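Long-range contacts in thermophilic dibenzothiophene desulfurization enzyme C (Paenibacillus sp. A11-2, PDB 5XDD), which probably oxidises dibenzothiophene with reduced FMN and molecular oxygen, first to the 5-oxide and then to the 5,5-dioxide, within a sulfur-removing pathway: residues F98-L103 / S245-I250; G125-E130 / L168-V173; E332-L337 / P408-Y413. All blocks are in the same frame, centred on the assembly; numbering follows the deposited sequence.

Contact 1. Residues F98-L103 / S245-I250; sequences FAYVDL and SLWTPI. With IND (indole), chain Q.
Trp247 lies across one turn of helix 85-104 and meets Ala99, Tyr100 and Leu103 at once. Its CD1 comes within 3.6 Å of Tyr100 N and 3.7 Å of Tyr100 CB, the tightest part of the contact. The two rings form a T-shaped pair, the edge of Tyr100 turned to the face of the five-membered ring of Trp247 with planes at 86° and centroids 5.4 Å apart; the atom over that face is Tyr100 CD2, set toward the rim. Trp247 CG stands anti to the backbone N (chi1 175°), which carries the ring off its own helix into this position. Its NE1 is hydrogen-bonded to Ser96 O, so the Trp247 side chain is held both by packing and by a polar bond. Around this centre the fit is looser. Ala99 CB touches Ile250 CG2 at 4.3 Å, and Leu103 CD1 rests on Trp247 CB at 3.9 Å, where Leu103, partly exposed, marks the side nearer solvent and packs also on Trp324. At the far end of the tryptophan, the bound indole lies at the ring edge, with its C2 3.6 Å from Trp247 CZ2. Without the large ring of Trp247, as with an alanine here, the edge of Tyr100 would probably lose its aromatic face and Ser96 O its donor, and a gap is likely to open beside the bound indole. The arrangement joins a helix of the N-terminal domain to helix 247-276 in the acyl-CoA dehydrogenase fold, and forms part of the wall of the pocket beside the flavin.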
loop_
_atom_site.group_PDB
_atom_site.type_symbol
_atom_site.label_atom_id
_atom_site.label_comp_id
_atom_site.label_asym_id
_atom_site.label_seq_id
_atom_site.Cartn_x
_atom_site.Cartn_y
_atom_site.Cartn_z
ATOM N N PHE C 98 -34.595 -5.245 13.422
ATOM C CA PHE C 98 -35.085 -6.100 14.490
ATOM C C PHE C 98 -34.357 -5.810 15.803
ATOM O O PHE C 98 -34.984 -5.763 16.868
ATOM C CB PHE C 98 -34.924 -7.572 14.130
ATOM C CG PHE C 98 -35.438 -8.476 15.210
ATOM C CD1 PHE C 98 -36.795 -8.680 15.353
ATOM C CD2 PHE C 98 -34.577 -9.031 16.139
ATOM C CE1 PHE C 98 -37.282 -9.459 16.379
ATOM C CE2 PHE C 98 -35.053 -9.809 17.175
ATOM C CZ PHE C 98 -36.399 -10.030 17.292
ATOM N N ALA C 99 -33.033 -5.631 15.745
ATOM C CA ALA C 99 -32.255 -5.353 16.953
ATOM C C ALA C 99 -32.747 -4.077 17.644
ATOM O O ALA C 99 -32.905 -4.042 18.874
ATOM C CB ALA C 99 -30.754 -5.256 16.606
ATOM N N TYR C 100 -32.973 -3.009 16.872
ATOM C CA TYR C 100 -33.475 -1.772 17.453
ATOM C C TYR C 100 -34.828 -2.007 18.113
ATOM O O TYR C 100 -35.071 -1.536 19.226
ATOM C CB TYR C 100 -33.599 -0.667 16.383
ATOM C CG TYR C 100 -33.782 0.714 16.977
ATOM C CD1 TYR C 100 -35.048 1.197 17.308
ATOM C CD2 TYR C 100 -32.687 1.532 17.240
ATOM C CE1 TYR C 100 -35.210 2.425 17.888
ATOM C CE2 TYR C 100 -32.842 2.740 17.797
ATOM C CZ TYR C 100 -34.098 3.207 18.137
ATOM O OH TYR C 100 -34.180 4.460 18.720
ATOM N N VAL C 101 -35.738 -2.701 17.416
ATOM C CA VAL C 101 -37.046 -3.004 17.990
ATOM C C VAL C 101 -36.871 -3.784 19.283
ATOM O O VAL C 101 -37.476 -3.460 20.317
ATOM C CB VAL C 101 -37.921 -3.771 16.973
ATOM C CG1 VAL C 101 -39.219 -4.278 17.636
ATOM C CG2 VAL C 101 -38.228 -2.914 15.760
ATOM N N ASP C 102 -36.037 -4.827 19.257
ATOM C CA ASP C 102 -35.898 -5.652 20.452
ATOM C C ASP C 102 -35.283 -4.864 21.599
ATOM O O ASP C 102 -35.550 -5.170 22.766
ATOM C CB ASP C 102 -35.072 -6.891 20.166
ATOM C CG ASP C 102 -35.216 -7.960 21.248
ATOM O OD1 ASP C 102 -36.371 -8.378 21.558
ATOM O OD2 ASP C 102 -34.178 -8.379 21.799
ATOM N N LEU C 103 -34.450 -3.869 21.300
ATOM C CA LEU C 103 -33.752 -3.178 22.376
ATOM C C LEU C 103 -34.624 -2.120 23.017
ATOM O O LEU C 103 -34.365 -1.752 24.167
ATOM C CB LEU C 103 -32.434 -2.568 21.871
ATOM C CG LEU C 103 -31.352 -3.617 21.557
ATOM C CD1 LEU C 103 -30.323 -3.031 20.576
ATOM C CD2 LEU C 103 -30.654 -4.154 22.851
ATOM N N SER C 245 -27.307 0.727 23.555
ATOM C CA SER C 245 -26.117 1.216 22.864
ATOM C C SER C 245 -25.365 0.093 22.133
ATOM O O SER C 245 -24.420 0.382 21.385
ATOM C CB SER C 245 -25.169 1.945 23.852
ATOM O OG SER C 245 -24.592 1.040 24.780
ATOM N N LEU C 246 -25.745 -1.163 22.327
ATOM C CA LEU C 246 -25.244 -2.249 21.494
ATOM C C LEU C 246 -25.748 -2.181 20.052
ATOM O O LEU C 246 -25.212 -2.885 19.190
ATOM C CB LEU C 246 -25.647 -3.604 22.082
ATOM C CG LEU C 246 -25.028 -4.008 23.407
ATOM C CD1 LEU C 246 -25.484 -5.420 23.692
ATOM C CD2 LEU C 246 -23.479 -3.942 23.378
ATOM N N TRP C 247 -26.744 -1.360 19.753
ATOM C CA TRP C 247 -27.303 -1.408 18.410
ATOM C C TRP C 247 -26.229 -1.072 17.375
ATOM O O TRP C 247 -26.172 -1.686 16.300
ATOM C CB TRP C 247 -28.506 -0.455 18.265
ATOM C CG TRP C 247 -29.021 -0.402 16.829
ATOM C CD1 TRP C 247 -29.921 -1.272 16.235
ATOM C CD2 TRP C 247 -28.651 0.533 15.814
ATOM N NE1 TRP C 247 -30.118 -0.933 14.936
ATOM C CE2 TRP C 247 -29.362 0.178 14.643
ATOM C CE3 TRP C 247 -27.772 1.624 15.766
ATOM C CZ2 TRP C 247 -29.209 0.862 13.435
ATOM C CZ3 TRP C 247 -27.628 2.311 14.565
ATOM C CH2 TRP C 247 -28.352 1.930 13.414
ATOM N N THR C 248 -25.360 -0.120 17.694
ATOM C CA THR C 248 -24.402 0.372 16.706
ATOM C C THR C 248 -23.320 -0.659 16.411
ATOM O O THR C 248 -23.120 -0.990 15.225
ATOM C CB THR C 248 -23.827 1.715 17.152
ATOM O OG1 THR C 248 -24.896 2.612 17.455
ATOM C CG2 THR C 248 -23.007 2.365 15.995
ATOM N N PRO C 249 -22.628 -1.233 17.399
ATOM C CA PRO C 249 -21.666 -2.282 17.050
ATOM C C PRO C 249 -22.303 -3.475 16.368
ATOM O O PRO C 249 -21.673 -4.077 15.493
ATOM C CB PRO C 249 -21.029 -2.637 18.395
ATOM C CG PRO C 249 -22.004 -2.096 19.440
ATOM C CD PRO C 249 -22.596 -0.897 18.835
ATOM N N ILE C 250 -23.513 -3.871 16.773
ATOM C CA ILE C 250 -24.230 -4.932 16.067
ATOM C C ILE C 250 -24.370 -4.585 14.592
ATOM O O ILE C 250 -24.121 -5.411 13.707
ATOM C CB ILE C 250 -25.611 -5.164 16.722
ATOM C CG1 ILE C 250 -25.415 -5.854 18.087
ATOM C CG2 ILE C 250 -26.566 -6.000 15.801
ATOM C CD1 ILE C 250 -26.721 -6.065 18.889
HETATM N N1 IND Q . -31.296 2.599 10.964
HETATM C C2 IND Q . -30.562 1.792 10.185
HETATM C C3 IND Q . -29.538 2.524 9.904
HETATM C C4 IND Q . -28.546 4.798 10.297
HETATM C C5 IND Q . -28.811 5.994 10.967
HETATM C C6 IND Q . -29.986 6.130 11.722
HETATM C C7 IND Q . -30.892 5.061 11.812
HETATM C C8 IND Q . -30.655 3.875 11.143
HETATM C C9 IND Q . -29.443 3.746 10.369
#

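Contact 2. Residues G125-E130 / L168-V173; sequences GNASSE and LLVFAV. With FMN (flavin mononucleotide), chain M; IND (indole), chain Q.
Asn126 CB packs against Leu169 CB at 4.1 Å on the sheet side that faces the flavin, and the carboxamide beyond it reads the pyrimidine end of FMN. OD1 accepts from FMN N3 at 3.0 Å while ND2 donates to FMN O4 at 2.9 Å, both bonds nearly straight, so neighbouring donor and acceptor groups on the ring are matched by one amide. With chi1 at 80°, CG sits between the backbone N and the carbonyl carbon, which lifts the amide from the strand to the flavin edge. Ser128 OG donates a second bond to Asn126 OD1, fixing which end of the amide carries oxygen. The same Ser128 OG lies 3.0 Å from Phe171 CD1, approaching the ring obliquely, and Phe171 CE1 in turn lies 4.0 Å from C7 of the bound indole. Ser129 OG sits unusually close to FMN O2, too close for the strength of that bond to be judged.

Behind this shell, strands 124-127 and 167-174 run parallel, and three backbone bonds set their register: Leu169 N to Gly125 O, Ala127 N to Leu169 O at 2.8 Å, and a longer one of 3.2 Å from Phe171 N to Ala127 O. On the other side of the sheet, Ala127 CB meets Val170 CG2, and Phe217 packs on both residues. Ser160, Tyr413 and His388 O of this chain also bond FMN, as do Arg279, Ala365 and Arg366 of the second subunit. The paired bonds of Asn126 suit a flavin whose N3 carries a proton and whose O4 accepts, and the ND2 donor would probably draw some electron density toward that carbonyl.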
loop_
_atom_site.group_PDB
_atom_site.type_symbol
_atom_site.label_atom_id
_atom_site.label_comp_id
_atom_site.label_asym_id
_atom_site.label_seq_id
_atom_site.Cartn_x
_atom_site.Cartn_y
_atom_site.Cartn_z
ATOM N N GLY C 125 -38.108 -2.979 6.874
ATOM C CA GLY C 125 -37.311 -1.933 6.253
ATOM C C GLY C 125 -37.220 -0.733 7.189
ATOM O O GLY C 125 -37.754 -0.765 8.296
ATOM N N ASN C 126 -36.550 0.328 6.730
ATOM C CA ASN C 126 -36.414 1.480 7.621
ATOM C C ASN C 126 -36.364 2.775 6.832
ATOM O O ASN C 126 -36.059 2.799 5.642
ATOM C CB ASN C 126 -35.184 1.385 8.535
ATOM C CG ASN C 126 -33.931 1.776 7.846
ATOM O OD1 ASN C 126 -33.448 2.912 7.950
ATOM N ND2 ASN C 126 -33.391 0.842 7.117
ATOM N N ALA C 127 -36.734 3.858 7.520
ATOM C CA ALA C 127 -36.711 5.213 6.975
ATOM C C ALA C 127 -36.170 6.128 8.075
ATOM O O ALA C 127 -36.920 6.579 8.946
ATOM C CB ALA C 127 -38.099 5.641 6.504
ATOM N N SER C 128 -34.874 6.428 8.012
ATOM C CA SER C 128 -34.142 6.989 9.146
ATOM C C SER C 128 -33.314 8.203 8.740
ATOM O O SER C 128 -33.432 9.274 9.345
ATOM C CB SER C 128 -33.219 5.921 9.748
ATOM O OG SER C 128 -33.926 4.736 10.003
ATOM N N SER C 129 -32.457 8.034 7.722
ATOM C CA SER C 129 -31.560 9.096 7.278
ATOM C C SER C 129 -32.272 10.092 6.357
ATOM O O SER C 129 -33.327 9.814 5.781
ATOM C CB SER C 129 -30.334 8.499 6.574
ATOM O OG SER C 129 -29.539 7.810 7.539
ATOM N N GLU C 130 -31.671 11.278 6.229
ATOM C CA GLU C 130 -32.214 12.369 5.426
ATOM C C GLU C 130 -31.117 12.941 4.541
ATOM O O GLU C 130 -29.935 12.652 4.724
ATOM C CB GLU C 130 -32.817 13.452 6.335
ATOM C CG GLU C 130 -33.886 12.871 7.279
ATOM C CD GLU C 130 -34.591 13.912 8.109
ATOM O OE1 GLU C 130 -34.470 15.114 7.814
ATOM O OE2 GLU C 130 -35.286 13.521 9.058
ATOM N N LEU C 168 -42.111 -0.594 8.520
ATOM C CA LEU C 168 -41.013 0.358 8.433
ATOM C C LEU C 168 -40.663 0.807 9.835
ATOM O O LEU C 168 -41.551 1.178 10.610
ATOM C CB LEU C 168 -41.368 1.581 7.599
ATOM C CG LEU C 168 -41.669 1.344 6.115
ATOM C CD1 LEU C 168 -42.242 2.571 5.450
ATOM C CD2 LEU C 168 -40.408 0.902 5.382
ATOM N N LEU C 169 -39.380 0.738 10.156
ATOM C CA LEU C 169 -38.822 1.427 11.314
ATOM C C LEU C 169 -38.503 2.855 10.910
ATOM O O LEU C 169 -37.653 3.086 10.045
ATOM C CB LEU C 169 -37.576 0.691 11.817
ATOM C CG LEU C 169 -36.742 1.341 12.928
ATOM C CD1 LEU C 169 -37.512 1.501 14.214
ATOM C CD2 LEU C 169 -35.471 0.522 13.201
ATOM N N VAL C 170 -39.178 3.812 11.537
ATOM C CA VAL C 170 -39.169 5.203 11.121
ATOM C C VAL C 170 -38.685 6.058 12.285
ATOM O O VAL C 170 -39.047 5.799 13.438
ATOM C CB VAL C 170 -40.580 5.643 10.674
ATOM C CG1 VAL C 170 -40.603 7.108 10.254
ATOM C CG2 VAL C 170 -41.064 4.802 9.517
ATOM N N PHE C 171 -37.893 7.100 11.978
ATOM C CA PHE C 171 -37.369 8.031 12.959
ATOM C C PHE C 171 -37.754 9.458 12.613
ATOM O O PHE C 171 -37.635 9.882 11.460
ATOM C CB PHE C 171 -35.817 7.974 13.034
ATOM C CG PHE C 171 -35.276 6.671 13.519
ATOM C CD1 PHE C 171 -35.117 5.593 12.660
ATOM C CD2 PHE C 171 -34.914 6.528 14.832
ATOM C CE1 PHE C 171 -34.604 4.389 13.125
ATOM C CE2 PHE C 171 -34.409 5.333 15.308
ATOM C CZ PHE C 171 -34.263 4.262 14.459
ATOM N N ALA C 172 -38.123 10.221 13.638
ATOM C CA ALA C 172 -38.505 11.613 13.488
ATOM C C ALA C 172 -38.093 12.384 14.739
ATOM O O ALA C 172 -37.700 11.799 15.755
ATOM C CB ALA C 172 -40.000 11.756 13.252
ATOM N N VAL C 173 -38.203 13.708 14.653
ATOM C CA VAL C 173 -37.887 14.613 15.753
ATOM C C VAL C 173 -39.142 15.392 16.123
ATOM O O VAL C 173 -39.815 15.956 15.250
ATOM C CB VAL C 173 -36.740 15.578 15.410
ATOM C CG1 VAL C 173 -35.481 14.789 15.048
ATOM C CG2 VAL C 173 -37.123 16.475 14.271
HETATM N N1 FMN M . -29.046 5.161 6.211
HETATM C C2 FMN M . -30.106 4.828 7.016
HETATM O O2 FMN M . -30.427 5.552 7.957
HETATM N N3 FMN M . -30.829 3.686 6.756
HETATM C C4 FMN M . -30.489 2.874 5.704
HETATM O O4 FMN M . -31.151 1.847 5.525
HETATM C C4A FMN M . -29.414 3.203 4.865
HETATM N N5 FMN M . -29.062 2.374 3.791
HETATM C C5A FMN M . -27.978 2.726 2.981
HETATM C C6 FMN M . -27.611 1.905 1.910
HETATM C C7 FMN M . -26.528 2.250 1.087
HETATM C C7M FMN M . -26.145 1.348 -0.055
HETATM C C8 FMN M . -25.816 3.412 1.347
HETATM C C8M FMN M . -24.639 3.831 0.504
HETATM C C9 FMN M . -26.169 4.227 2.421
HETATM C C9A FMN M . -27.248 3.900 3.253
HETATM N N10 FMN M . -27.573 4.702 4.351
HETATM C C10 FMN M . -28.684 4.365 5.132
HETATM C "C1'" FMN M . -26.906 6.052 4.567
HETATM C "C2'" FMN M . -25.924 6.498 5.627
HETATM O "O2'" FMN M . -26.527 6.357 6.918
HETATM C "C3'" FMN M . -25.597 7.977 5.313
HETATM O "O3'" FMN M . -26.772 8.781 5.372
HETATM C "C4'" FMN M . -24.974 8.250 3.925
HETATM O "O4'" FMN M . -24.189 7.129 3.535
HETATM C "C5'" FMN M . -24.142 9.547 3.908
HETATM O "O5'" FMN M . -24.096 10.144 2.611
HETATM P P FMN M . -22.919 11.166 2.116
HETATM O O1P FMN M . -21.565 10.508 2.490
HETATM O O2P FMN M . -23.038 12.506 2.793
HETATM O O3P FMN M . -23.043 11.478 0.630
HETATM N N1 IND Q . -31.296 2.599 10.964
HETATM C C2 IND Q . -30.562 1.792 10.185
HETATM C C3 IND Q . -29.538 2.524 9.904
HETATM C C4 IND Q . -28.546 4.798 10.297
HETATM C C5 IND Q . -28.811 5.994 10.967
HETATM C C6 IND Q . -29.986 6.130 11.722
HETATM C C7 IND Q . -30.892 5.061 11.812
HETATM C C8 IND Q . -30.655 3.875 11.143
HETATM C C9 IND Q . -29.443 3.746 10.369
#

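Contact 3. Residues E332-L337 / P408-Y413; sequences EQRGQL and PTPSFY. With FMN (flavin mononucleotide), chain M; IND (indole), chain Q; SO4 (sulfate ion), chain P.
One water bridges the two segments, accepting from Arg334 NH1 at 2.8 Å and donating to Pro408 O at 2.7 Å. It supplies the polar link that Arg334 NH1 and Pro408 O, 4.2 Å apart, do not make directly. The guanidinium itself lies against Pro410, whose CB stands over one face, toward the rim, 3.6 Å from Arg334 NH2; the proline ring and the arginine side chain meet at a slant. CG of Arg334 is anti to the backbone N (chi1 -176°) and the chain then bends at chi2 (-84°), bringing the flat end from its helix over to the loop. Its other bonds fix it there: NE donates to Ser245 O, and NH1 forms a salt bridge with the C-terminal carboxylate of Ser414. The carboxylate probably offsets the arginine's charge, while Ser245 O and the water take up further N-H groups, and the pairing probably helps to keep the end of the chain in place. Gly335 adds a light backbone contact, its O lying 4.4 Å from Pro408 CD.

Further along the loop, Ser411 OG accepts from Tyr413 N at 2.9 Å, an ST turn that shapes the backbone just before the flavin site. Past it, C6 of the bound indole lies over one face of the Phe412 ring, 3.7 Å from Phe412 CG, and Tyr413 OH shares a hydrogen bond of 3.1 Å with FMN O2'. The segment 408-413, which follows helix 391-404, therefore runs from the side of helix 331-358 past helix 247-276, where Thr248 and Pro249 pack on Arg334, while Leu283 of the second subunit packs on Ser411 and Tyr413.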
loop_
_atom_site.group_PDB
_atom_site.type_symbol
_atom_site.label_atom_id
_atom_site.label_comp_id
_atom_site.label_asym_id
_atom_site.label_seq_id
_atom_site.Cartn_x
_atom_site.Cartn_y
_atom_site.Cartn_z
ATOM N N GLU C 332 -17.232 0.265 29.289
ATOM C CA GLU C 332 -15.959 -0.325 28.892
ATOM C C GLU C 332 -16.168 -1.579 28.044
ATOM O O GLU C 332 -15.429 -1.816 27.084
ATOM C CB GLU C 332 -15.128 -0.633 30.140
ATOM C CG GLU C 332 -14.763 0.610 30.966
ATOM C CD GLU C 332 -15.806 1.000 32.038
ATOM O OE1 GLU C 332 -17.032 0.872 31.802
ATOM O OE2 GLU C 332 -15.387 1.445 33.133
ATOM N N GLN C 333 -17.166 -2.398 28.392
ATOM C CA GLN C 333 -17.515 -3.545 27.557
ATOM C C GLN C 333 -18.094 -3.105 26.215
ATOM O O GLN C 333 -17.755 -3.682 25.176
ATOM C CB GLN C 333 -18.516 -4.441 28.281
ATOM C CG GLN C 333 -17.932 -5.123 29.490
ATOM C CD GLN C 333 -18.996 -5.710 30.377
ATOM O OE1 GLN C 333 -20.112 -5.193 30.461
ATOM N NE2 GLN C 333 -18.657 -6.805 31.043
ATOM N N ARG C 334 -18.975 -2.102 26.218
ATOM C CA ARG C 334 -19.577 -1.645 24.967
ATOM C C ARG C 334 -18.533 -0.966 24.096
ATOM O O ARG C 334 -18.509 -1.148 22.875
ATOM C CB ARG C 334 -20.728 -0.687 25.258
ATOM C CG ARG C 334 -21.523 -0.190 24.029
ATOM C CD ARG C 334 -20.943 0.982 23.304
ATOM N NE ARG C 334 -21.844 1.371 22.221
ATOM C CZ ARG C 334 -21.555 2.217 21.236
ATOM N NH1 ARG C 334 -20.353 2.788 21.151
ATOM N NH2 ARG C 334 -22.472 2.489 20.320
ATOM N N GLY C 335 -17.670 -0.170 24.724
ATOM C CA GLY C 335 -16.636 0.527 23.987
ATOM C C GLY C 335 -15.582 -0.404 23.436
ATOM O O GLY C 335 -15.080 -0.194 22.330
ATOM N N GLN C 336 -15.204 -1.424 24.201
ATOM C CA GLN C 336 -14.286 -2.410 23.661
ATOM C C GLN C 336 -14.904 -3.102 22.459
ATOM O O GLN C 336 -14.225 -3.355 21.458
ATOM C CB GLN C 336 -13.901 -3.446 24.726
ATOM C CG GLN C 336 -12.672 -3.117 25.552
ATOM C CD GLN C 336 -11.386 -3.247 24.745
ATOM O OE1 GLN C 336 -11.311 -4.033 23.784
ATOM N NE2 GLN C 336 -10.369 -2.468 25.122
ATOM N N LEU C 337 -16.180 -3.462 22.563
ATOM C CA LEU C 337 -16.845 -4.140 21.461
ATOM C C LEU C 337 -16.883 -3.258 20.221
ATOM O O LEU C 337 -16.614 -3.736 19.115
ATOM C CB LEU C 337 -18.255 -4.529 21.871
ATOM C CG LEU C 337 -19.081 -5.146 20.726
ATOM C CD1 LEU C 337 -18.523 -6.507 20.325
ATOM C CD2 LEU C 337 -20.522 -5.243 21.095
ATOM N N PRO C 408 -15.281 5.340 21.641
ATOM C CA PRO C 408 -16.105 6.179 20.776
ATOM C C PRO C 408 -17.348 6.632 21.520
ATOM O O PRO C 408 -17.884 5.912 22.364
ATOM C CB PRO C 408 -16.438 5.258 19.591
ATOM C CG PRO C 408 -16.097 3.927 20.009
ATOM C CD PRO C 408 -15.083 4.000 21.086
ATOM N N THR C 409 -17.795 7.836 21.208
ATOM C CA THR C 409 -19.024 8.341 21.792
ATOM C C THR C 409 -20.206 7.675 21.095
ATOM O O THR C 409 -20.353 7.819 19.872
ATOM C CB THR C 409 -19.122 9.850 21.647
ATOM O OG1 THR C 409 -19.222 10.170 20.264
ATOM C CG2 THR C 409 -17.898 10.523 22.200
ATOM N N PRO C 410 -21.045 6.932 21.805
ATOM C CA PRO C 410 -22.108 6.199 21.115
ATOM C C PRO C 410 -23.003 7.146 20.330
ATOM O O PRO C 410 -23.279 8.272 20.753
ATOM C CB PRO C 410 -22.857 5.505 22.258
ATOM C CG PRO C 410 -21.876 5.395 23.352
ATOM C CD PRO C 410 -21.061 6.674 23.259
ATOM N N SER C 411 -23.423 6.691 19.157
ATOM C CA SER C 411 -24.298 7.442 18.264
ATOM C C SER C 411 -24.887 6.439 17.271
ATOM O O SER C 411 -24.707 5.227 17.425
ATOM C CB SER C 411 -23.514 8.554 17.565
ATOM O OG SER C 411 -22.755 7.999 16.500
ATOM N N PHE C 412 -25.581 6.924 16.240
ATOM C CA PHE C 412 -26.028 6.009 15.193
ATOM C C PHE C 412 -24.893 5.531 14.297
ATOM O O PHE C 412 -25.119 4.638 13.462
ATOM C CB PHE C 412 -27.129 6.660 14.348
ATOM C CG PHE C 412 -28.459 6.788 15.076
ATOM C CD1 PHE C 412 -29.205 5.660 15.373
ATOM C CD2 PHE C 412 -28.952 8.026 15.464
ATOM C CE1 PHE C 412 -30.427 5.757 16.044
ATOM C CE2 PHE C 412 -30.188 8.128 16.128
ATOM C CZ PHE C 412 -30.910 6.996 16.425
ATOM N N TYR C 413 -23.684 6.070 14.472
ATOM C CA TYR C 413 -22.539 5.720 13.648
ATOM C C TYR C 413 -21.365 5.165 14.426
ATOM O O TYR C 413 -20.505 4.521 13.825
ATOM C CB TYR C 413 -22.044 6.944 12.871
ATOM C CG TYR C 413 -22.969 7.401 11.773
ATOM C CD1 TYR C 413 -22.994 6.748 10.549
ATOM C CD2 TYR C 413 -23.826 8.480 11.959
ATOM C CE1 TYR C 413 -23.845 7.160 9.525
ATOM C CE2 TYR C 413 -24.683 8.902 10.940
ATOM C CZ TYR C 413 -24.679 8.241 9.722
ATOM O OH TYR C 413 -25.516 8.647 8.694
HETATM N N1 FMN M . -29.046 5.161 6.211
HETATM C C2 FMN M . -30.106 4.828 7.016
HETATM O O2 FMN M . -30.427 5.552 7.957
HETATM N N3 FMN M . -30.829 3.686 6.756
HETATM C C4 FMN M . -30.489 2.874 5.704
HETATM O O4 FMN M . -31.151 1.847 5.525
HETATM C C4A FMN M . -29.414 3.203 4.865
HETATM N N5 FMN M . -29.062 2.374 3.791
HETATM C C5A FMN M . -27.978 2.726 2.981
HETATM C C6 FMN M . -27.611 1.905 1.910
HETATM C C7 FMN M . -26.528 2.250 1.087
HETATM C C7M FMN M . -26.145 1.348 -0.055
HETATM C C8 FMN M . -25.816 3.412 1.347
HETATM C C8M FMN M . -24.639 3.831 0.504
HETATM C C9 FMN M . -26.169 4.227 2.421
HETATM C C9A FMN M . -27.248 3.900 3.253
HETATM N N10 FMN M . -27.573 4.702 4.351
HETATM C C10 FMN M . -28.684 4.365 5.132
HETATM C "C1'" FMN M . -26.906 6.052 4.567
HETATM C "C2'" FMN M . -25.924 6.498 5.627
HETATM O "O2'" FMN M . -26.527 6.357 6.918
HETATM C "C3'" FMN M . -25.597 7.977 5.313
HETATM O "O3'" FMN M . -26.772 8.781 5.372
HETATM C "C4'" FMN M . -24.974 8.250 3.925
HETATM O "O4'" FMN M . -24.189 7.129 3.535
HETATM C "C5'" FMN M . -24.142 9.547 3.908
HETATM O "O5'" FMN M . -24.096 10.144 2.611
HETATM P P FMN M . -22.919 11.166 2.116
HETATM O O1P FMN M . -21.565 10.508 2.490
HETATM O O2P FMN M . -23.038 12.506 2.793
HETATM O O3P FMN M . -23.043 11.478 0.630
HETATM N N1 IND Q . -31.296 2.599 10.964
HETATM C C2 IND Q . -30.562 1.792 10.185
HETATM C C3 IND Q . -29.538 2.524 9.904
HETATM C C4 IND Q . -28.546 4.798 10.297
HETATM C C5 IND Q . -28.811 5.994 10.967
HETATM C C6 IND Q . -29.986 6.130 11.722
HETATM C C7 IND Q . -30.892 5.061 11.812
HETATM C C8 IND Q . -30.655 3.875 11.143
HETATM C C9 IND Q . -29.443 3.746 10.369
HETATM S S SO4 P . -16.638 -9.889 30.766
HETATM O O1 SO4 P . -17.142 -10.933 29.877
HETATM O O2 SO4 P . -15.428 -10.385 31.408
HETATM O O3 SO4 P . -16.273 -8.654 30.070
HETATM O O4 SO4 P . -17.660 -9.573 31.763
HETATM O O HOH W 1 -18.296 3.350 22.941
#

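From the N terminus, helix 85-104 comes first, and contact 1 closes a long loop when 245-250 returns to it. Within that loop lies contact 2, a shorter closure joining strands 124-127 and 167-174 of the middle domain; the two meet where Tyr100 packs on Leu169 and Phe171. Contact 3 opens only afterwards, tying helix 331-358 to the C-terminal loop, in series with the others and crossing neither. It is joined to contact 1 by Thr248 with Ser411 and Ser245 with Arg334, and to contact 2 by Phe171 with Phe412. All three touch the bound indole, so helix 247-276, the sheet and the C-terminal loop meet at one pocket, with helix 85-104 packed behind Trp247.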